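Local coordinates for uncharacterized protein (Shewanella oneidensis, PDB 3E8P) that probably hydrolyses medium- and long-chain fatty acyl-CoA thioesters to fatty acid and coenzyme A, as a member of the hotdog-fold thioesterases, at residues Ile41-Tyr44 / Val49-Ala52; Ile53-Glu58 / Gln66-Gly71; Val76-Gly81 / Leu108-Met113; Ser131-Gly136 / Val141-Leu146. One frame throughout, in Å; residues are numbered along the deposited sequence.

Contact 1: Ile41-Tyr44 / Val49-Ala52; sequences IKRY and VEVA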
loop_
_atom_site.group_PDB
_atom_site.type_symbol
_atom_site.label_atom_id
_atom_site.label_comp_id
_atom_site.label_asym_id
_atom_site.label_seq_id
_atom_site.Cartn_x
_atom_site.Cartn_y
_atom_site.Cartn_z
ATOM N N ILE A 41 17.623 19.768 -0.129
ATOM C CA ILE A 41 17.405 19.459 -1.536
ATOM C C ILE A 41 18.769 19.676 -2.204
ATOM O O ILE A 41 19.110 20.783 -2.616
ATOM C CB ILE A 41 16.334 20.383 -2.182
ATOM C CG1 ILE A 41 14.946 20.044 -1.635
ATOM C CG2 ILE A 41 16.310 20.189 -3.694
ATOM C CD1 ILE A 41 14.733 20.453 -0.211
ATOM N N LYS A 42 19.551 18.604 -2.277
ATOM C CA LYS A 42 20.888 18.648 -2.854
ATOM C C LYS A 42 20.888 19.123 -4.302
ATOM O O LYS A 42 21.679 19.984 -4.673
ATOM C CB LYS A 42 21.540 17.265 -2.751
ATOM C CG LYS A 42 23.048 17.272 -2.924
ATOM C CD LYS A 42 23.639 15.873 -2.758
ATOM C CE LYS A 42 25.157 15.888 -2.898
ATOM N NZ LYS A 42 25.739 14.517 -2.862
ATOM N N ARG A 43 20.001 18.556 -5.112
ATOM C CA ARG A 43 19.886 18.923 -6.519
ATOM C C ARG A 43 18.453 18.716 -6.979
ATOM O O ARG A 43 17.783 17.796 -6.516
ATOM C CB ARG A 43 20.832 18.075 -7.373
ATOM C CG ARG A 43 22.286 18.508 -7.297
ATOM C CD ARG A 43 23.183 17.587 -8.112
ATOM N NE ARG A 43 23.450 16.318 -7.435
ATOM C CZ ARG A 43 24.177 16.199 -6.326
ATOM N NH1 ARG A 43 24.712 17.272 -5.758
ATOM N NH2 ARG A 43 24.384 15.005 -5.792
ATOM N N TYR A 44 17.986 19.569 -7.886
ATOM C CA TYR A 44 16.623 19.466 -8.392
ATOM C C TYR A 44 16.509 20.046 -9.800
ATOM O O TYR A 44 16.566 21.259 -9.992
ATOM C CB TYR A 44 15.661 20.186 -7.437
ATOM C CG TYR A 44 14.193 19.972 -7.735
ATOM C CD1 TYR A 44 13.683 18.697 -7.942
ATOM C CD2 TYR A 44 13.305 21.042 -7.765
ATOM C CE1 TYR A 44 12.328 18.489 -8.168
ATOM C CE2 TYR A 44 11.947 20.841 -7.989
ATOM C CZ TYR A 44 11.463 19.559 -8.188
ATOM O OH TYR A 44 10.112 19.342 -8.397
ATOM N N VAL A 49 15.010 14.488 -8.534
ATOM C CA VAL A 49 15.452 15.172 -7.335
ATOM C C VAL A 49 16.357 14.314 -6.469
ATOM O O VAL A 49 16.269 13.093 -6.472
ATOM C CB VAL A 49 14.253 15.589 -6.466
ATOM C CG1 VAL A 49 13.497 14.343 -6.004
ATOM C CG2 VAL A 49 14.730 16.396 -5.257
ATOM N N GLU A 50 17.236 14.972 -5.727
ATOM C CA GLU A 50 18.114 14.283 -4.811
ATOM C C GLU A 50 17.921 14.997 -3.493
ATOM O O GLU A 50 18.116 16.215 -3.396
ATOM C CB GLU A 50 19.569 14.376 -5.264
ATOM C CG GLU A 50 20.571 13.896 -4.220
ATOM C CD GLU A 50 21.904 13.490 -4.833
ATOM O OE1 GLU A 50 22.882 13.290 -4.076
ATOM O OE2 GLU A 50 21.966 13.363 -6.077
ATOM N N VAL A 51 17.501 14.236 -2.489
ATOM C CA VAL A 51 17.273 14.771 -1.163
ATOM C C VAL A 51 18.264 14.116 -0.219
ATOM O O VAL A 51 18.511 12.911 -0.303
ATOM C CB VAL A 51 15.830 14.484 -0.681
ATOM C CG1 VAL A 51 15.653 14.920 0.756
ATOM C CG2 VAL A 51 14.839 15.224 -1.563
ATOM N N ALA A 52 18.840 14.918 0.668
ATOM C CA ALA A 52 19.802 14.414 1.633
ATOM C C ALA A 52 19.491 14.971 3.010
ATOM O O ALA A 52 18.912 16.053 3.146
ATOM C CB ALA A 52 21.212 14.801 1.223
#
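Glu50 lies alongside both Lys42 and Arg43, its extended chain heading out from the hairpin beside theirs. Its OE1 sits over the methylene run of Lys42, 3.0 Å from Lys42 CD, and makes a weaker salt bridge of 3.3 Å to Lys42 NZ. The firmer bridge is to Arg43, whose NH2 stands 2.9 Å from Glu50 OE1 and equally near Glu50 OE2. Because the guanidinium and carboxylate planes are turned 81° against each other, this is one nitrogen astride two oxygens rather than a flat, two-pronged pair. A bend at chi3 (-77°) brings the Arg43 end round to that position. Two cations share one anion because the hairpin of strands 40-44 and 49-54 carries a classic beta bulge, in which Lys42 and Arg43 both face Glu50. Glu50 N donates to Arg43 O at 3.0 Å, while the return bond from Arg43 N to Glu50 O is weak at 3.5 Å. A leucine in place of Glu50 would probably leave both cations without their shared counter-charge and free to swing into solvent. On the other face Tyr44 crosses Val49, CD1 lying 3.5 Å from Val49 CB, and the Tyr44 hydroxyl reaches Leu83 O on helix 70-90. The chemistry is thus divided by face: an ion network on the outer side of the hairpin, and apolar groups on the side turned to the helices.

Contact 2: Ile53-Glu58 / Gln66-Gly71; sequences INMKPE and QILHGG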
loop_
_atom_site.group_PDB
_atom_site.type_symbol
_atom_site.label_atom_id
_atom_site.label_comp_id
_atom_site.label_asym_id
_atom_site.label_seq_id
_atom_site.Cartn_x
_atom_site.Cartn_y
_atom_site.Cartn_z
ATOM N N ILE A 53 19.874 14.212 4.026
ATOM C CA ILE A 53 19.655 14.593 5.404
ATOM C C ILE A 53 20.747 13.922 6.232
ATOM O O ILE A 53 20.916 12.703 6.194
ATOM C CB ILE A 53 18.251 14.129 5.886
ATOM C CG1 ILE A 53 18.055 14.469 7.365
ATOM C CG2 ILE A 53 18.083 12.619 5.649
ATOM C CD1 ILE A 53 16.641 14.198 7.871
ATOM N N ASN A 54 21.508 14.720 6.969
ATOM C CA ASN A 54 22.570 14.159 7.787
ATOM C C ASN A 54 21.984 13.609 9.058
ATOM O O ASN A 54 20.967 14.098 9.546
ATOM C CB ASN A 54 23.614 15.217 8.139
ATOM C CG ASN A 54 24.179 15.888 6.922
ATOM O OD1 ASN A 54 24.674 15.229 6.012
ATOM N ND2 ASN A 54 24.104 17.207 6.891
HETATM N N MSE A 55 22.635 12.584 9.587
HETATM C CA MSE A 55 22.212 11.956 10.824
HETATM C C MSE A 55 22.599 12.871 11.970
HETATM O O MSE A 55 23.701 13.417 11.989
HETATM C CB MSE A 55 22.923 10.617 10.998
HETATM C CG MSE A 55 22.703 9.966 12.347
HETATM SE SE MSE A 55 20.887 9.384 12.547
HETATM C CE MSE A 55 21.099 7.535 11.994
ATOM N N LYS A 56 21.678 13.058 12.906
ATOM C CA LYS A 56 21.931 13.870 14.085
ATOM C C LYS A 56 21.172 13.195 15.208
ATOM O O LYS A 56 20.161 12.534 14.969
ATOM C CB LYS A 56 21.474 15.327 13.893
ATOM C CG LYS A 56 19.993 15.567 13.721
ATOM C CD LYS A 56 19.716 17.074 13.633
ATOM C CE LYS A 56 18.273 17.371 13.262
ATOM N NZ LYS A 56 18.002 18.829 13.107
ATOM N N PRO A 57 21.655 13.339 16.450
ATOM C CA PRO A 57 21.011 12.723 17.614
ATOM C C PRO A 57 19.482 12.821 17.665
ATOM O O PRO A 57 18.811 11.847 18.000
ATOM C CB PRO A 57 21.683 13.435 18.793
ATOM C CG PRO A 57 23.054 13.730 18.260
ATOM C CD PRO A 57 22.750 14.232 16.869
ATOM N N GLU A 58 18.933 13.986 17.330
ATOM C CA GLU A 58 17.479 14.192 17.372
ATOM C C GLU A 58 16.652 13.321 16.419
ATOM O O GLU A 58 15.429 13.239 16.557
ATOM C CB GLU A 58 17.138 15.659 17.083
ATOM C CG GLU A 58 17.571 16.650 18.141
ATOM C CD GLU A 58 19.077 16.717 18.307
ATOM O OE1 GLU A 58 19.797 16.495 17.309
ATOM O OE2 GLU A 58 19.535 17.008 19.434
ATOM N N GLN A 66 21.120 2.686 17.283
ATOM C CA GLN A 66 21.499 3.922 16.608
ATOM C C GLN A 66 20.918 3.958 15.196
ATOM O O GLN A 66 21.615 4.268 14.230
ATOM C CB GLN A 66 23.026 4.070 16.547
ATOM C CG GLN A 66 23.661 4.524 17.859
ATOM C CD GLN A 66 23.277 5.948 18.238
ATOM O OE1 GLN A 66 23.706 6.910 17.607
ATOM N NE2 GLN A 66 22.456 6.083 19.269
ATOM N N ILE A 67 19.637 3.629 15.077
ATOM C CA ILE A 67 18.999 3.651 13.771
ATOM C C ILE A 67 18.086 4.865 13.629
ATOM O O ILE A 67 17.562 5.402 14.607
ATOM C CB ILE A 67 18.182 2.369 13.506
ATOM C CG1 ILE A 67 17.096 2.210 14.555
ATOM C CG2 ILE A 67 19.079 1.156 13.565
ATOM C CD1 ILE A 67 16.171 1.072 14.260
ATOM N N LEU A 68 17.932 5.304 12.392
ATOM C CA LEU A 68 17.091 6.439 12.066
ATOM C C LEU A 68 15.643 6.054 12.398
ATOM O O LEU A 68 15.250 4.893 12.234
ATOM C CB LEU A 68 17.248 6.739 10.575
ATOM C CG LEU A 68 16.760 8.059 9.984
ATOM C CD1 LEU A 68 17.573 9.221 10.547
ATOM C CD2 LEU A 68 16.903 7.991 8.466
ATOM N N HIS A 69 14.859 7.009 12.892
ATOM C CA HIS A 69 13.459 6.730 13.217
ATOM C C HIS A 69 12.666 6.561 11.923
ATOM O O HIS A 69 12.777 7.379 11.014
ATOM C CB HIS A 69 12.850 7.871 14.035
ATOM C CG HIS A 69 11.510 7.544 14.618
ATOM N ND1 HIS A 69 10.378 7.402 13.846
ATOM C CD2 HIS A 69 11.125 7.310 15.896
ATOM C CE1 HIS A 69 9.352 7.098 14.622
ATOM N NE2 HIS A 69 9.778 7.034 15.870
ATOM N N GLY A 70 11.867 5.500 11.846
ATOM C CA GLY A 70 11.080 5.239 10.648
ATOM C C GLY A 70 10.282 6.423 10.128
ATOM O O GLY A 70 9.991 6.503 8.927
ATOM N N GLY A 71 9.917 7.338 11.025
ATOM C CA GLY A 71 9.160 8.509 10.618
ATOM C C GLY A 71 9.985 9.430 9.733
ATOM O O GLY A 71 9.451 10.097 8.848
#
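Met55 and Leu68 overlap side by side, their chains running opposite ways, and the close packing here is almost entirely theirs. The selenium of Met55, a selenomethionine, lies 3.9 Å from Leu68 CD1. Bends at chi2 (68°) and chi3 (95°) fold the chain so that its terminal CE turns to the opposite backbone, 3.9 Å from Leu68 N and 4.0 Å from Gln66 O. Phe126 of strand 125-134 touches both Met55 and Leu68 and completes the apolar cluster. The backbones themselves stay apart, with the CA atoms of Met55 and Leu68 separated by 7.6 Å, and each takes other hydrogen-bonding partners, Met55 with Gln124 and Leu68 with Gly121. Just past Leu68 the chain enters the long central helix of the hotdog fold, through the His-Gly-Gly sequence known from PaaI-type thioesterases. His69 is the N-cap: its ND1 accepts from Gly71 N at 2.9 Å, and the donor lies only 6° out of the ring plane, which fixes the rotation of the imidazole. At its other nitrogen, NE2, the ring is hydrogen-bonded to NE2 of His34 in the second subunit, so the start of this helix is also part of the interface with that subunit. Toward solvent the contact is much slacker. Gln66 meets Met55 CE through its backbone oxygen, and its side chain adds no close contact to the 53-58 segment; its amide NE2 is hydrogen-bonded to Ile63 O. Ile67 likewise offers the selenomethionine methyl nothing closer than its carbonyl carbon, 4.3 Å from Met55 CE.

Contact 3: Val76-Gly81 / Leu108-Met113; sequences VLDVVG and LGTIDM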
loop_
_atom_site.group_PDB
_atom_site.type_symbol
_atom_site.label_atom_id
_atom_site.label_comp_id
_atom_site.label_asym_id
_atom_site.label_seq_id
_atom_site.Cartn_x
_atom_site.Cartn_y
_atom_site.Cartn_z
ATOM N N VAL A 76 11.276 11.658 4.333
ATOM C CA VAL A 76 12.153 11.853 3.176
ATOM C C VAL A 76 11.579 11.236 1.898
ATOM O O VAL A 76 11.576 11.859 0.843
ATOM C CB VAL A 76 13.553 11.243 3.421
ATOM C CG1 VAL A 76 14.432 11.427 2.179
ATOM C CG2 VAL A 76 14.191 11.896 4.628
ATOM N N LEU A 77 11.083 10.009 1.999
ATOM C CA LEU A 77 10.526 9.339 0.833
ATOM C C LEU A 77 9.332 10.091 0.252
ATOM O O LEU A 77 9.184 10.162 -0.970
ATOM C CB LEU A 77 10.122 7.904 1.187
ATOM C CG LEU A 77 11.273 6.938 1.486
ATOM C CD1 LEU A 77 10.730 5.656 2.109
ATOM C CD2 LEU A 77 12.017 6.628 0.211
ATOM N N ASP A 78 8.489 10.656 1.116
ATOM C CA ASP A 78 7.305 11.400 0.661
ATOM C C ASP A 78 7.692 12.688 -0.066
ATOM O O ASP A 78 7.127 13.020 -1.114
ATOM C CB ASP A 78 6.384 11.754 1.838
ATOM C CG ASP A 78 5.047 12.335 1.376
ATOM O OD1 ASP A 78 4.396 13.053 2.159
ATOM O OD2 ASP A 78 4.637 12.061 0.224
ATOM N N VAL A 79 8.656 13.406 0.498
ATOM C CA VAL A 79 9.147 14.646 -0.090
ATOM C C VAL A 79 9.830 14.378 -1.435
ATOM O O VAL A 79 9.642 15.131 -2.398
ATOM C CB VAL A 79 10.148 15.341 0.859
ATOM C CG1 VAL A 79 10.715 16.591 0.187
ATOM C CG2 VAL A 79 9.447 15.693 2.177
ATOM N N VAL A 80 10.627 13.312 -1.501
ATOM C CA VAL A 80 11.283 12.948 -2.754
ATOM C C VAL A 80 10.188 12.671 -3.782
ATOM O O VAL A 80 10.261 13.123 -4.924
ATOM C CB VAL A 80 12.134 11.661 -2.613
ATOM C CG1 VAL A 80 12.423 11.080 -3.992
ATOM C CG2 VAL A 80 13.441 11.961 -1.896
ATOM N N GLY A 81 9.164 11.934 -3.360
ATOM C CA GLY A 81 8.075 11.593 -4.262
ATOM C C GLY A 81 7.307 12.794 -4.788
ATOM O O GLY A 81 6.945 12.837 -5.963
ATOM N N LEU A 108 -0.173 20.462 -5.554
ATOM C CA LEU A 108 0.693 19.327 -5.238
ATOM C C LEU A 108 0.426 18.774 -3.838
ATOM O O LEU A 108 0.419 19.522 -2.863
ATOM C CB LEU A 108 2.168 19.723 -5.335
ATOM C CG LEU A 108 3.139 18.553 -5.155
ATOM C CD1 LEU A 108 3.007 17.606 -6.348
ATOM C CD2 LEU A 108 4.564 19.064 -5.034
ATOM N N GLY A 109 0.222 17.463 -3.754
ATOM C CA GLY A 109 -0.031 16.823 -2.472
ATOM C C GLY A 109 0.017 15.310 -2.575
ATOM O O GLY A 109 -0.104 14.754 -3.663
ATOM N N THR A 110 0.200 14.642 -1.443
ATOM C CA THR A 110 0.260 13.181 -1.413
ATOM C C THR A 110 -1.138 12.611 -1.171
ATOM O O THR A 110 -1.822 13.056 -0.263
ATOM C CB THR A 110 1.152 12.696 -0.265
ATOM O OG1 THR A 110 2.365 13.454 -0.249
ATOM C CG2 THR A 110 1.481 11.215 -0.434
ATOM N N ILE A 111 -1.561 11.645 -1.982
ATOM C CA ILE A 111 -2.867 11.007 -1.803
ATOM C C ILE A 111 -2.623 9.788 -0.908
ATOM O O ILE A 111 -3.236 9.642 0.149
ATOM C CB ILE A 111 -3.459 10.550 -3.153
ATOM C CG1 ILE A 111 -3.644 11.766 -4.067
ATOM C CG2 ILE A 111 -4.796 9.825 -2.932
ATOM C CD1 ILE A 111 -3.873 11.411 -5.527
ATOM N N ASP A 112 -1.720 8.914 -1.336
ATOM C CA ASP A 112 -1.366 7.753 -0.544
ATOM C C ASP A 112 0.105 7.425 -0.745
ATOM O O ASP A 112 0.740 7.885 -1.695
ATOM C CB ASP A 112 -2.245 6.538 -0.889
ATOM C CG ASP A 112 -1.951 5.961 -2.259
ATOM O OD1 ASP A 112 -0.836 5.434 -2.463
ATOM O OD2 ASP A 112 -2.840 6.029 -3.136
HETATM N N MSE A 113 0.643 6.646 0.180
HETATM C CA MSE A 113 2.033 6.236 0.126
HETATM C C MSE A 113 2.258 4.938 0.866
HETATM O O MSE A 113 1.662 4.689 1.920
HETATM C CB MSE A 113 2.950 7.301 0.740
HETATM C CG MSE A 113 4.397 6.826 0.873
HETATM SE SE MSE A 113 5.648 8.112 1.639
HETATM C CE MSE A 113 4.805 8.310 3.373
#
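The central helix of the hotdog fold, residues 70-90, meets strand 109-117 where Asp78 touches Thr110 and Met113. An acidic residue on this helix serves catalysis in PaaI-type thioesterases, and the place of Asp78, nine residues beyond the helix-capping His69, is consistent with that role, although the assignment is an inference from relatives. Asp78 leaves the helix with CG opposite its own backbone N (chi1 -171°), which carries the carboxylate out to the strand. There Thr110 reaches back toward the helix to meet it head-on, and Thr110 OG1 donates to Asp78 OD2 at 2.7 Å, meeting the syn lone pair of that oxygen. Asp78 OD1 stands further from the same hydroxyl, 3.2 Å from Thr110 OG1. Tyr161 OH is a second hydrogen-bonding partner of OD2, so two hydroxyls from neighbouring strands grip one oxygen of a buried carboxylate and hold its orientation. Between Thr110 and Met113 the strand turns a corner at Ile111, where Ile111 and Asp112 both face Thr160 in a classic beta bulge; this lets residues on both limbs of the corner address the same helix position. Beyond it, Asp112 and Met113 pair with an antiparallel strand of the second subunit, continuing the sheet across the interface, and Tyr117 of that subunit packs on Asp78, Thr110 and Met113. Met113, a selenomethionine, runs straight to its selenium and bends only at chi3 (61°): SE rests 3.7 Å from Asp78 CB, and the methyl CE lies 4.1 Å from that same carbon.

Contact 4: Ser131-Gly136 / Val141-Leu146; sequences SVIRAG and VCRMEL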
loop_
_atom_site.group_PDB
_atom_site.type_symbol
_atom_site.label_atom_id
_atom_site.label_comp_id
_atom_site.label_asym_id
_atom_site.label_seq_id
_atom_site.Cartn_x
_atom_site.Cartn_y
_atom_site.Cartn_z
ATOM N N SER A 131 11.543 8.316 -9.029
ATOM C CA SER A 131 11.216 8.377 -10.440
ATOM C C SER A 131 9.717 8.211 -10.601
ATOM O O SER A 131 9.023 7.684 -9.718
ATOM C CB SER A 131 11.959 7.291 -11.235
ATOM O OG SER A 131 11.574 5.982 -10.841
ATOM N N VAL A 132 9.228 8.679 -11.738
ATOM C CA VAL A 132 7.816 8.634 -12.068
ATOM C C VAL A 132 7.530 7.324 -12.778
ATOM O O VAL A 132 8.193 7.002 -13.758
ATOM C CB VAL A 132 7.452 9.813 -13.006
ATOM C CG1 VAL A 132 5.966 9.772 -13.375
ATOM C CG2 VAL A 132 7.811 11.135 -12.332
ATOM N N ILE A 133 6.567 6.552 -12.284
ATOM C CA ILE A 133 6.247 5.297 -12.949
ATOM C C ILE A 133 4.945 5.439 -13.723
ATOM O O ILE A 133 4.611 4.609 -14.562
ATOM C CB ILE A 133 6.195 4.107 -11.958
ATOM C CG1 ILE A 133 5.196 4.368 -10.830
ATOM C CG2 ILE A 133 7.593 3.880 -11.372
ATOM C CD1 ILE A 133 4.966 3.140 -9.963
ATOM N N ARG A 134 4.221 6.515 -13.442
ATOM C CA ARG A 134 2.980 6.827 -14.140
ATOM C C ARG A 134 2.819 8.335 -14.093
ATOM O O ARG A 134 2.567 8.901 -13.033
ATOM C CB ARG A 134 1.772 6.163 -13.480
ATOM C CG ARG A 134 0.456 6.742 -13.965
ATOM C CD ARG A 134 -0.729 5.970 -13.459
ATOM N NE ARG A 134 -1.987 6.634 -13.782
ATOM C CZ ARG A 134 -3.170 6.027 -13.763
ATOM N NH1 ARG A 134 -3.251 4.742 -13.443
ATOM N NH2 ARG A 134 -4.273 6.704 -14.057
ATOM N N ALA A 135 2.973 8.986 -15.240
ATOM C CA ALA A 135 2.859 10.438 -15.306
ATOM C C ALA A 135 1.458 10.840 -15.734
ATOM O O ALA A 135 0.880 10.223 -16.617
ATOM C CB ALA A 135 3.890 10.993 -16.278
ATOM N N GLY A 136 0.902 11.868 -15.106
ATOM C CA GLY A 136 -0.441 12.290 -15.473
ATOM C C GLY A 136 -0.665 13.787 -15.373
ATOM O O GLY A 136 0.174 14.513 -14.846
ATOM N N VAL A 141 2.081 8.620 -10.138
ATOM C CA VAL A 141 2.554 7.622 -9.191
ATOM C C VAL A 141 4.074 7.578 -9.306
ATOM O O VAL A 141 4.618 7.611 -10.408
ATOM C CB VAL A 141 1.963 6.224 -9.478
ATOM C CG1 VAL A 141 2.389 5.240 -8.377
ATOM C CG2 VAL A 141 0.441 6.303 -9.525
ATOM N N CYS A 142 4.754 7.523 -8.164
ATOM C CA CYS A 142 6.212 7.503 -8.137
ATOM C C CYS A 142 6.813 6.434 -7.235
ATOM O O CYS A 142 6.161 5.934 -6.316
ATOM C CB CYS A 142 6.743 8.851 -7.656
ATOM S SG CYS A 142 6.149 10.275 -8.573
ATOM N N ARG A 143 8.070 6.098 -7.511
ATOM C CA ARG A 143 8.812 5.149 -6.697
ATOM C C ARG A 143 9.944 5.942 -6.036
ATOM O O ARG A 143 10.596 6.761 -6.682
ATOM C CB ARG A 143 9.392 4.021 -7.555
ATOM C CG ARG A 143 8.458 2.831 -7.684
ATOM C CD ARG A 143 9.130 1.625 -8.311
ATOM N NE ARG A 143 8.307 0.428 -8.147
ATOM C CZ ARG A 143 8.617 -0.775 -8.625
ATOM N NH1 ARG A 143 9.743 -0.955 -9.306
ATOM N NH2 ARG A 143 7.797 -1.796 -8.414
HETATM N N MSE A 144 10.167 5.719 -4.747
HETATM C CA MSE A 144 11.223 6.435 -4.048
HETATM C C MSE A 144 12.189 5.446 -3.435
HETATM O O MSE A 144 11.856 4.284 -3.228
HETATM C CB MSE A 144 10.647 7.323 -2.944
HETATM C CG MSE A 144 9.660 8.365 -3.423
HETATM SE SE MSE A 144 7.899 7.593 -3.848
HETATM C CE MSE A 144 7.033 7.881 -2.167
ATOM N N GLU A 145 13.376 5.927 -3.108
ATOM C CA GLU A 145 14.394 5.075 -2.535
ATOM C C GLU A 145 15.297 5.881 -1.613
ATOM O O GLU A 145 15.685 7.006 -1.930
ATOM C CB GLU A 145 15.196 4.448 -3.682
ATOM C CG GLU A 145 16.558 3.932 -3.336
ATOM C CD GLU A 145 17.582 5.033 -3.107
ATOM O OE1 GLU A 145 17.624 6.015 -3.887
ATOM O OE2 GLU A 145 18.359 4.899 -2.143
ATOM N N LEU A 146 15.613 5.295 -0.467
ATOM C CA LEU A 146 16.490 5.927 0.510
ATOM C C LEU A 146 17.678 4.994 0.786
ATOM O O LEU A 146 17.495 3.801 1.038
ATOM C CB LEU A 146 15.737 6.187 1.817
ATOM C CG LEU A 146 16.496 7.030 2.846
ATOM C CD1 LEU A 146 16.497 8.491 2.401
ATOM C CD2 LEU A 146 15.843 6.900 4.219
#
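Ile133 leans across Val141, and its atoms trace the contact. Ile133 CB stands 4.1 Å from Val141 O. The next carbon, Ile133 CG1, is placed between the backbone N and the carbonyl carbon (chi1 56°) and closes to 3.3 Å from Val141 O. Ile133 CG2 branches off to Arg143, lying 3.9 Å from Arg143 CG and crossing its chain at about a right angle. At the tip, Ile133 CD1 settles 3.7 Å from Val141 CG1. A classic beta bulge in the hairpin of strands 125-134 and 139-148 accounts for this course, since Ile133 and Arg134 both face Val141. Their amides converge on one acceptor from the same face of its plane: Ile133 N is 2.9 Å and Arg134 N 3.3 Å from Val141 O. An alanine at Ile133 is likely to open a gap beside Val141 and leave the aliphatic part of Arg143 without its apolar support. In the fourth subunit, Leu118 packs on Ile133 and Arg134, Phe156 makes a cation-pi contact with Arg143, and Tyr117 O is hydrogen-bonded to Arg134 NH1. The chemistry implies a carbonyl that, accepting two hydrogen bonds, pins the bulge, with apolar carbons and arginine ends presented to neighbouring subunits.

How the contacts relate
All four contacts lie on one antiparallel sheet and the helix it wraps. Contact 3 is the hub: Val80 CG2 of its helix touches Val51 CG2 of contact 1 at 3.6 Å, and Leu77 O meets Met144 CG of contact 4 at 3.1 Å. Contacts 3 and 4 have centres about 10 Å apart. Contacts 1 and 2 share strand 49-54, about 18 Å apart between centres, while the centres of contacts 2 and 4 are the furthest apart, at about 24 Å. Helix 70-90 joins contact 2, at its N-terminal cap, to the buried aspartate of contact 3; both contacts touch the second subunit, consistent with a thioesterase site at an interface between subunits, as in relatives of this fold.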